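Local coordinates for protein endoglucanase (Clostridium thermocellum, PDB 2C4X) that probably takes part in cellulose breakdown as a cellulase, this piece being its C-terminal PKD domain and CBM44, a carbohydrate-binding module that recognises beta-glucan chains and xyloglucan, at residues P177-P190 against W227-G241. The protein carries 1 engineered substitution. Numbering follows the deposited sequence.
With EDO (1,2-ethanediol), chain F.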
ATOM      1  N   PRO A 177      -3.309 -17.906  19.707  1.00 43.62           N
ATOM      2  CA  PRO A 177      -4.658 -18.236  20.176  1.00 43.29           C
ATOM      3  C   PRO A 177      -5.715 -17.235  19.695  1.00 43.21           C
ATOM      4  O   PRO A 177      -6.463 -16.683  20.509  1.00 42.73           O
ATOM      5  CB  PRO A 177      -4.516 -18.164  21.696  1.00 43.34           C
ATOM      6  CG  PRO A 177      -3.479 -17.127  21.914  1.00 43.42           C
ATOM      7  CD  PRO A 177      -2.498 -17.293  20.781  1.00 43.70           C
ATOM      8  N   ILE A 178      -5.777 -17.004  18.387  1.00 43.01           N
ATOM      9  CA  ILE A 178      -6.712 -16.013  17.858  1.00 43.28           C
ATOM     10  C   ILE A 178      -7.684 -16.613  16.841  1.00 42.69           C
ATOM     11  O   ILE A 178      -7.337 -17.553  16.111  1.00 42.46           O
ATOM     12  CB  ILE A 178      -5.988 -14.731  17.306  1.00 43.58           C
ATOM     13  CG1 ILE A 178      -5.610 -14.867  15.836  1.00 44.15           C
ATOM     14  CG2 ILE A 178      -4.735 -14.404  18.118  1.00 44.55           C
ATOM     15  CD1 ILE A 178      -5.511 -13.519  15.131  1.00 45.76           C
ATOM     16  N   ALA A 179      -8.905 -16.078  16.824  1.00 42.07           N
ATOM     17  CA  ALA A 179      -9.946 -16.514  15.898  1.00 41.71           C
ATOM     18  C   ALA A 179      -9.962 -15.627  14.658  1.00 41.63           C
ATOM     19  O   ALA A 179     -10.123 -16.102  13.531  1.00 41.55           O
ATOM     20  CB  ALA A 179     -11.300 -16.478  16.584  1.00 41.65           C
ATOM     21  N   ALA A 180      -9.792 -14.329  14.882  1.00 41.39           N
ATOM     22  CA  ALA A 180      -9.921 -13.333  13.833  1.00 41.35           C
ATOM     23  C   ALA A 180      -9.143 -12.080  14.184  1.00 41.27           C
ATOM     24  O   ALA A 180      -8.789 -11.847  15.343  1.00 40.96           O
ATOM     25  CB  ALA A 180     -11.398 -12.983  13.609  1.00 41.28           C
ATOM     26  N   ILE A 181      -8.884 -11.281  13.160  1.00 41.21           N
ATOM     27  CA  ILE A 181      -8.254  -9.987  13.310  1.00 41.90           C
ATOM     28  C   ILE A 181      -9.000  -9.019  12.389  1.00 42.03           C
ATOM     29  O   ILE A 181      -9.493  -9.419  11.330  1.00 42.33           O
ATOM     30  CB  ILE A 181      -6.734 -10.077  12.988  1.00 41.60           C
ATOM     31  CG1 ILE A 181      -6.011  -8.780  13.350  1.00 42.42           C
ATOM     32  CG2 ILE A 181      -6.489 -10.499  11.527  1.00 42.20           C
ATOM     33  CD1 ILE A 181      -4.511  -8.950  13.518  1.00 40.87           C
ATOM     34  N   GLN A 182      -9.123  -7.760  12.799  1.00 42.22           N
ATOM     35  CA  GLN A 182      -9.820  -6.787  11.964  1.00 42.55           C
ATOM     36  C   GLN A 182      -9.414  -5.335  12.190  1.00 41.79           C
ATOM     37  O   GLN A 182      -9.613  -4.798  13.287  1.00 42.66           O
ATOM     38  CB  GLN A 182     -11.349  -6.948  12.059  1.00 42.30           C
ATOM     39  CG  GLN A 182     -11.977  -6.719  13.425  1.00 42.99           C
ATOM     40  CD  GLN A 182     -13.459  -7.047  13.431  1.00 44.04           C
ATOM     41  OE1 GLN A 182     -14.119  -7.004  12.388  1.00 47.05           O
ATOM     42  NE2 GLN A 182     -13.996  -7.381  14.607  1.00 43.34           N
ATOM     43  N   PRO A 183      -8.876  -4.686  11.136  1.00 41.00           N
ATOM     44  CA  PRO A 183      -8.751  -3.233  11.172  1.00 40.04           C
ATOM     45  C   PRO A 183     -10.162  -2.660  11.226  1.00 39.27           C
ATOM     46  O   PRO A 183     -11.079  -3.233  10.621  1.00 38.03           O
ATOM     47  CB  PRO A 183      -8.122  -2.890   9.820  1.00 39.99           C
ATOM     48  CG  PRO A 183      -7.574  -4.174   9.301  1.00 41.09           C
ATOM     49  CD  PRO A 183      -8.419  -5.252   9.852  1.00 40.98           C
ATOM     50  N   TYR A 184     -10.333  -1.564  11.953  1.00 38.27           N
ATOM     51  CA  TYR A 184     -11.630  -0.939  12.060  1.00 38.15           C
ATOM     52  C   TYR A 184     -11.526   0.564  12.141  1.00 37.91           C
ATOM     53  O   TYR A 184     -10.485   1.126  12.501  1.00 36.87           O
ATOM     54  CB  TYR A 184     -12.405  -1.470  13.276  1.00 38.42           C
ATOM     55  CG  TYR A 184     -11.838  -1.037  14.615  1.00 37.80           C
ATOM     56  CD1 TYR A 184     -12.250   0.161  15.226  1.00 37.83           C
ATOM     57  CD2 TYR A 184     -10.923  -1.844  15.291  1.00 36.57           C
ATOM     58  CE1 TYR A 184     -11.743   0.552  16.460  1.00 37.87           C
ATOM     59  CE2 TYR A 184     -10.408  -1.465  16.522  1.00 37.37           C
ATOM     60  CZ  TYR A 184     -10.814  -0.271  17.101  1.00 38.97           C
ATOM     61  OH  TYR A 184     -10.295   0.072  18.332  1.00 38.14           O
ATOM     62  N   ILE A 185     -12.623   1.206  11.778  1.00 38.21           N
ATOM     63  CA  ILE A 185     -12.823   2.614  12.078  1.00 38.59           C
ATOM     64  C   ILE A 185     -14.230   2.787  12.632  1.00 38.52           C
ATOM     65  O   ILE A 185     -15.219   2.289  12.065  1.00 38.68           O
ATOM     66  CB  ILE A 185     -12.536   3.549  10.880  1.00 38.56           C
ATOM     67  CG1 ILE A 185     -12.527   5.011  11.361  1.00 39.52           C
ATOM     68  CG2 ILE A 185     -13.542   3.322   9.739  1.00 38.51           C
ATOM     69  CD1 ILE A 185     -11.747   5.945  10.513  1.00 40.08           C
HETATM   70  N   MSE A 186     -14.303   3.466  13.768  1.00 38.64           N
HETATM   71  CA  MSE A 186     -15.520   3.577  14.527  1.00 38.92           C
HETATM   72  C   MSE A 186     -15.852   5.048  14.802  1.00 37.91           C
HETATM   73  O   MSE A 186     -15.432   5.595  15.825  1.00 37.93           O
HETATM   74  CB  MSE A 186     -15.376   2.779  15.832  1.00 39.01           C
HETATM   75  CG  MSE A 186     -16.612   2.769  16.705  1.00 39.63           C
HETATM   76 SE   MSE A 186     -16.491   1.504  18.209  0.90 42.87          SE
HETATM   77  CE  MSE A 186     -14.784   2.074  18.905  1.00 39.50           C
ATOM     78  N   PRO A 187     -16.566   5.706  13.864  1.00 37.34           N
ATOM     79  CA  PRO A 187     -17.142   7.020  14.159  1.00 36.78           C
ATOM     80  C   PRO A 187     -18.229   6.913  15.225  1.00 36.28           C
ATOM     81  O   PRO A 187     -18.942   5.902  15.299  1.00 36.40           O
ATOM     82  CB  PRO A 187     -17.757   7.461  12.826  1.00 36.52           C
ATOM     83  CG  PRO A 187     -17.183   6.547  11.798  1.00 36.97           C
ATOM     84  CD  PRO A 187     -16.860   5.277  12.485  1.00 36.99           C
ATOM     85  N   HIS A 188     -18.334   7.942  16.054  1.00 35.27           N
ATOM     86  CA  HIS A 188     -19.320   7.981  17.124  1.00 34.71           C
ATOM     87  C   HIS A 188     -19.627   9.442  17.409  1.00 35.19           C
ATOM     88  O   HIS A 188     -18.791  10.314  17.130  1.00 34.93           O
ATOM     89  CB  HIS A 188     -18.780   7.282  18.390  1.00 35.00           C
ATOM     90  CG  HIS A 188     -17.476   7.847  18.887  1.00 34.68           C
ATOM     91  ND1 HIS A 188     -17.412   8.832  19.847  1.00 36.42           N
ATOM     92  CD2 HIS A 188     -16.195   7.576  18.542  1.00 34.93           C
ATOM     93  CE1 HIS A 188     -16.147   9.148  20.070  1.00 35.94           C
ATOM     94  NE2 HIS A 188     -15.388   8.404  19.286  1.00 35.53           N
ATOM     95  N   THR A 189     -20.823   9.716  17.932  1.00 34.59           N
ATOM     96  CA  THR A 189     -21.128  11.022  18.477  1.00 35.06           C
ATOM     97  C   THR A 189     -20.205  11.265  19.690  1.00 35.34           C
ATOM     98  O   THR A 189     -19.790  10.308  20.361  1.00 35.09           O
ATOM     99  CB  THR A 189     -22.610  11.133  18.926  1.00 34.49           C
ATOM    100  OG1 THR A 189     -22.917  10.052  19.820  1.00 35.53           O
ATOM    101  CG2 THR A 189     -23.563  11.097  17.726  1.00 34.52           C
ATOM    102  N   PRO A 190     -19.873  12.541  19.973  1.00 35.99           N
ATOM    103  CA  PRO A 190     -19.023  12.856  21.130  1.00 36.38           C
ATOM    104  C   PRO A 190     -19.429  12.167  22.435  1.00 36.84           C
ATOM    105  O   PRO A 190     -18.555  11.765  23.188  1.00 36.78           O
ATOM    106  CB  PRO A 190     -19.158  14.374  21.257  1.00 36.20           C
ATOM    107  CG  PRO A 190     -19.382  14.828  19.849  1.00 36.17           C
ATOM    108  CD  PRO A 190     -20.231  13.757  19.215  1.00 35.75           C
ATOM    109  N   TRP A 227     -18.099  13.755  13.298  1.00 37.81           N
ATOM    110  CA  TRP A 227     -18.073  12.776  14.388  1.00 37.35           C
ATOM    111  C   TRP A 227     -16.646  12.375  14.693  1.00 37.16           C
ATOM    112  O   TRP A 227     -15.894  12.049  13.765  1.00 37.07           O
ATOM    113  CB  TRP A 227     -18.876  11.526  14.012  1.00 37.14           C
ATOM    114  CG  TRP A 227     -20.373  11.684  14.090  1.00 36.69           C
ATOM    115  CD1 TRP A 227     -21.085  12.854  14.110  1.00 36.64           C
ATOM    116  CD2 TRP A 227     -21.337  10.627  14.131  1.00 36.35           C
ATOM    117  NE1 TRP A 227     -22.433  12.586  14.175  1.00 36.77           N
ATOM    118  CE2 TRP A 227     -22.615  11.226  14.186  1.00 36.27           C
ATOM    119  CE3 TRP A 227     -21.244   9.224  14.140  1.00 36.58           C
ATOM    120  CZ2 TRP A 227     -23.798  10.472  14.243  1.00 36.83           C
ATOM    121  CZ3 TRP A 227     -22.415   8.477  14.206  1.00 36.50           C
ATOM    122  CH2 TRP A 227     -23.674   9.102  14.260  1.00 36.85           C
ATOM    123  N   PRO A 228     -16.259  12.399  15.987  1.00 37.08           N
ATOM    124  CA  PRO A 228     -14.953  11.856  16.350  1.00 37.00           C
ATOM    125  C   PRO A 228     -14.865  10.381  15.946  1.00 37.26           C
ATOM    126  O   PRO A 228     -15.899   9.705  15.830  1.00 37.03           O
ATOM    127  CB  PRO A 228     -14.893  12.039  17.872  1.00 36.99           C
ATOM    128  CG  PRO A 228     -16.298  12.250  18.308  1.00 36.81           C
ATOM    129  CD  PRO A 228     -16.984  12.923  17.161  1.00 37.01           C
ATOM    130  N   GLN A 229     -13.645   9.906  15.695  1.00 37.22           N
ATOM    131  CA  GLN A 229     -13.425   8.557  15.174  1.00 37.79           C
ATOM    132  C   GLN A 229     -12.389   7.804  15.986  1.00 38.34           C
ATOM    133  O   GLN A 229     -11.361   8.375  16.384  1.00 38.13           O
ATOM    134  CB  GLN A 229     -12.942   8.627  13.722  1.00 38.05           C
ATOM    135  CG  GLN A 229     -13.849   9.391  12.782  1.00 37.40           C
ATOM    136  CD  GLN A 229     -13.180   9.730  11.456  1.00 38.62           C
ATOM    137  OE1 GLN A 229     -11.956   9.644  11.320  1.00 39.42           O
ATOM    138  NE2 GLN A 229     -13.978  10.138  10.481  1.00 38.63           N
ATOM    139  N   GLN A 230     -12.654   6.527  16.244  1.00 38.23           N
ATOM    140  CA  GLN A 230     -11.619   5.630  16.743  1.00 38.73           C
ATOM    141  C   GLN A 230     -11.197   4.708  15.609  1.00 39.93           C
ATOM    142  O   GLN A 230     -12.038   4.033  15.013  1.00 39.87           O
ATOM    143  CB  GLN A 230     -12.118   4.821  17.938  1.00 38.39           C
ATOM    144  CG  GLN A 230     -11.052   3.927  18.557  1.00 37.67           C
ATOM    145  CD  GLN A 230     -11.579   3.143  19.733  1.00 38.61           C
ATOM    146  OE1 GLN A 230     -11.553   1.911  19.728  1.00 38.57           O
ATOM    147  NE2 GLN A 230     -12.072   3.851  20.751  1.00 36.27           N
HETATM  148  N   MSE A 231      -9.902   4.699  15.298  1.00 40.71           N
HETATM  149  CA  MSE A 231      -9.346   3.767  14.321  1.00 42.97           C
HETATM  150  C   MSE A 231      -8.440   2.770  15.043  1.00 41.78           C
HETATM  151  O   MSE A 231      -7.728   3.133  15.976  1.00 42.17           O
HETATM  152  CB  MSE A 231      -8.562   4.538  13.258  1.00 42.59           C
HETATM  153  CG  MSE A 231      -7.960   3.703  12.129  1.00 45.38           C
HETATM  154 SE   MSE A 231      -6.874   4.824  10.885  0.80 49.47          SE
HETATM  155  CE  MSE A 231      -5.302   5.022  11.965  1.00 44.42           C
ATOM    156  N   GLY A 232      -8.460   1.514  14.630  1.00 41.30           N
ATOM    157  CA  GLY A 232      -7.528   0.568  15.224  1.00 40.85           C
ATOM    158  C   GLY A 232      -7.531  -0.810  14.609  1.00 40.43           C
ATOM    159  O   GLY A 232      -8.045  -1.021  13.516  1.00 40.44           O
ATOM    160  N   ILE A 233      -6.915  -1.742  15.323  1.00 39.91           N
ATOM    161  CA  ILE A 233      -6.966  -3.140  14.968  1.00 39.60           C
ATOM    162  C   ILE A 233      -7.481  -3.907  16.177  1.00 40.10           C
ATOM    163  O   ILE A 233      -7.018  -3.694  17.306  1.00 39.70           O
ATOM    164  CB  ILE A 233      -5.583  -3.669  14.507  1.00 39.92           C
ATOM    165  CG1 ILE A 233      -5.090  -2.867  13.300  1.00 38.95           C
ATOM    166  CG2 ILE A 233      -5.662  -5.165  14.168  1.00 39.25           C
ATOM    167  CD1 ILE A 233      -3.604  -2.895  13.136  1.00 40.62           C
ATOM    168  N   GLN A 234      -8.459  -4.769  15.928  1.00 40.06           N
ATOM    169  CA  GLN A 234      -9.021  -5.628  16.958  1.00 40.95           C
ATOM    170  C   GLN A 234      -8.651  -7.086  16.678  1.00 40.96           C
ATOM    171  O   GLN A 234      -8.711  -7.545  15.532  1.00 40.51           O
ATOM    172  CB  GLN A 234     -10.540  -5.478  17.015  1.00 40.31           C
ATOM    173  CG  GLN A 234     -11.181  -6.171  18.204  1.00 41.71           C
ATOM    174  CD  GLN A 234     -12.690  -6.037  18.232  1.00 43.33           C
ATOM    175  OE1 GLN A 234     -13.394  -6.685  17.465  1.00 47.22           O
ATOM    176  NE2 GLN A 234     -13.192  -5.211  19.145  1.00 47.90           N
ATOM    177  N   VAL A 235      -8.275  -7.798  17.737  1.00 41.19           N
ATOM    178  CA  VAL A 235      -8.042  -9.241  17.672  1.00 41.85           C
ATOM    179  C   VAL A 235      -9.026  -9.970  18.589  1.00 41.73           C
ATOM    180  O   VAL A 235      -9.244  -9.550  19.722  1.00 41.06           O
ATOM    181  CB  VAL A 235      -6.584  -9.598  18.060  1.00 41.83           C
ATOM    182  CG1 VAL A 235      -6.394 -11.084  18.111  1.00 42.65           C
ATOM    183  CG2 VAL A 235      -5.634  -9.037  17.049  1.00 43.22           C
ATOM    184  N   GLN A 236      -9.632 -11.044  18.083  1.00 42.25           N
ATOM    185  CA  GLN A 236     -10.455 -11.922  18.907  1.00 42.59           C
ATOM    186  C   GLN A 236      -9.608 -13.107  19.356  1.00 43.23           C
ATOM    187  O   GLN A 236      -9.049 -13.831  18.530  1.00 43.20           O
ATOM    188  CB  GLN A 236     -11.706 -12.399  18.150  1.00 42.91           C
ATOM    189  CG  GLN A 236     -12.693 -13.206  19.004  0.50 42.26           C
ATOM    190  CD  GLN A 236     -13.619 -14.098  18.183  0.50 42.46           C
ATOM    191  OE1 GLN A 236     -13.945 -13.799  17.032  0.50 42.55           O
ATOM    192  NE2 GLN A 236     -14.053 -15.203  18.781  0.50 40.77           N
ATOM    193  N   THR A 237      -9.510 -13.295  20.667  1.00 43.78           N
ATOM    194  CA  THR A 237      -8.729 -14.389  21.228  1.00 44.62           C
ATOM    195  C   THR A 237      -9.649 -15.533  21.656  1.00 44.94           C
ATOM    196  O   THR A 237     -10.787 -15.299  22.080  1.00 44.77           O
ATOM    197  CB  THR A 237      -7.851 -13.923  22.407  1.00 44.75           C
ATOM    198  OG1 THR A 237      -8.683 -13.443  23.472  1.00 45.70           O
ATOM    199  CG2 THR A 237      -6.890 -12.802  21.955  1.00 45.03           C
ATOM    200  N   ILE A 238      -9.158 -16.762  21.523  1.00 45.45           N
ATOM    201  CA  ILE A 238      -9.974 -17.949  21.786  1.00 46.35           C
ATOM    202  C   ILE A 238      -9.432 -18.851  22.888  1.00 46.58           C
ATOM    203  O   ILE A 238     -10.140 -19.736  23.375  1.00 46.62           O
ATOM    204  CB  ILE A 238     -10.239 -18.772  20.503  1.00 46.45           C
ATOM    205  CG1 ILE A 238      -8.952 -18.942  19.687  1.00 46.55           C
ATOM    206  CG2 ILE A 238     -11.346 -18.106  19.684  1.00 47.15           C
ATOM    207  CD1 ILE A 238      -8.830 -20.295  18.997  1.00 48.12           C
ATOM    208  N   ASP A 239      -8.180 -18.623  23.277  1.00 47.15           N
ATOM    209  CA  ASP A 239      -7.536 -19.402  24.335  1.00 47.67           C
ATOM    210  C   ASP A 239      -6.464 -18.571  25.038  1.00 47.90           C
ATOM    211  O   ASP A 239      -6.177 -17.441  24.627  1.00 47.89           O
ATOM    212  CB  ASP A 239      -6.924 -20.683  23.756  1.00 47.82           C
ATOM    213  CG  ASP A 239      -6.826 -21.813  24.780  1.00 48.79           C
ATOM    214  OD1 ASP A 239      -7.103 -21.596  25.985  1.00 48.91           O
ATOM    215  OD2 ASP A 239      -6.470 -22.936  24.370  1.00 50.01           O
ATOM    216  N   GLU A 240      -5.897 -19.129  26.108  1.00 47.96           N
ATOM    217  CA  GLU A 240      -4.740 -18.544  26.784  1.00 48.38           C
ATOM    218  C   GLU A 240      -3.527 -18.542  25.859  1.00 47.97           C
ATOM    219  O   GLU A 240      -3.390 -19.420  25.000  1.00 48.08           O
ATOM    220  CB  GLU A 240      -4.399 -19.344  28.041  1.00 48.39           C
ATOM    221  CG  GLU A 240      -5.161 -18.949  29.291  1.00 49.18           C
ATOM    222  CD  GLU A 240      -4.798 -19.819  30.488  1.00 49.79           C
ATOM    223  OE1 GLU A 240      -3.586 -20.018  30.744  1.00 51.10           O
ATOM    224  OE2 GLU A 240      -5.729 -20.307  31.173  1.00 51.76           O
ATOM    225  N   GLY A 241      -2.648 -17.559  26.041  1.00 47.61           N
ATOM    226  CA  GLY A 241      -1.406 -17.489  25.278  1.00 47.04           C
ATOM    227  C   GLY A 241      -0.901 -16.079  25.050  1.00 46.81           C
ATOM    228  O   GLY A 241      -1.656 -15.110  25.161  1.00 46.90           O
TER
HETATM  229  C1  EDO F1256     -13.527  -1.902  21.012  1.00 79.43           C
HETATM  230  O1  EDO F1256     -12.637  -0.811  20.757  1.00 79.53           O
HETATM  231  C2  EDO F1256     -14.677  -1.871  20.015  1.00 79.83           C
HETATM  232  O2  EDO F1256     -15.338  -3.143  20.017  1.00 80.59           O
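Tyr184 lies across the backbone of Gly232, its ring flat over the glycine and its hydroxyl reaching Gln230. With chi1 at 70°, CG sits between the backbone N and the carbonyl carbon, swinging the ring over the neighbouring strand. Tyr184 CG passes 3.9 Å from Gly232 O and its CE2 lies 3.5 Å from Gly232 C; CD1 and CE1 pass beside Gln230 O, CE1 also near Gln230 OE1. Gly232 CA makes a CH-pi contact 4.0 Å from the Tyr184 ring centroid, possible because no side chain rises there. At the tip, Tyr184 OH donates to Gln230 OE1 over 2.6 Å, in the carbonyl plane on a lone pair, ring and amide planes 60° apart. Gln230 NE2 is bonded to Asp155 OD1, and together the two bonds fix the amide's flip; selenomethionine Met186 CE packs 3.3 Å from Gln230 OE1. Strands 178-187 and 229-238 are antiparallel neighbours within one five-stranded sheet of the CBM44 beta-sandwich. The opposite face carries Ile181, whose CD1 meets Val235 CG2 at 3.7 Å, and Ile233, packed on Val247 of the other sheet. On the tyrosine face, Gln182 NE2 donates to Gln234 OE1 (3.0 Å) while Gln182 OE1 bonds to Ser199 OG on the next strand; Gln234 NE2 weakly bonds an ethanediol, probably from the crystallisation liquor. Beyond Pro187, Thr189 CG2 rests over the six-membered ring of Trp227, 3.9 Å from its centroid.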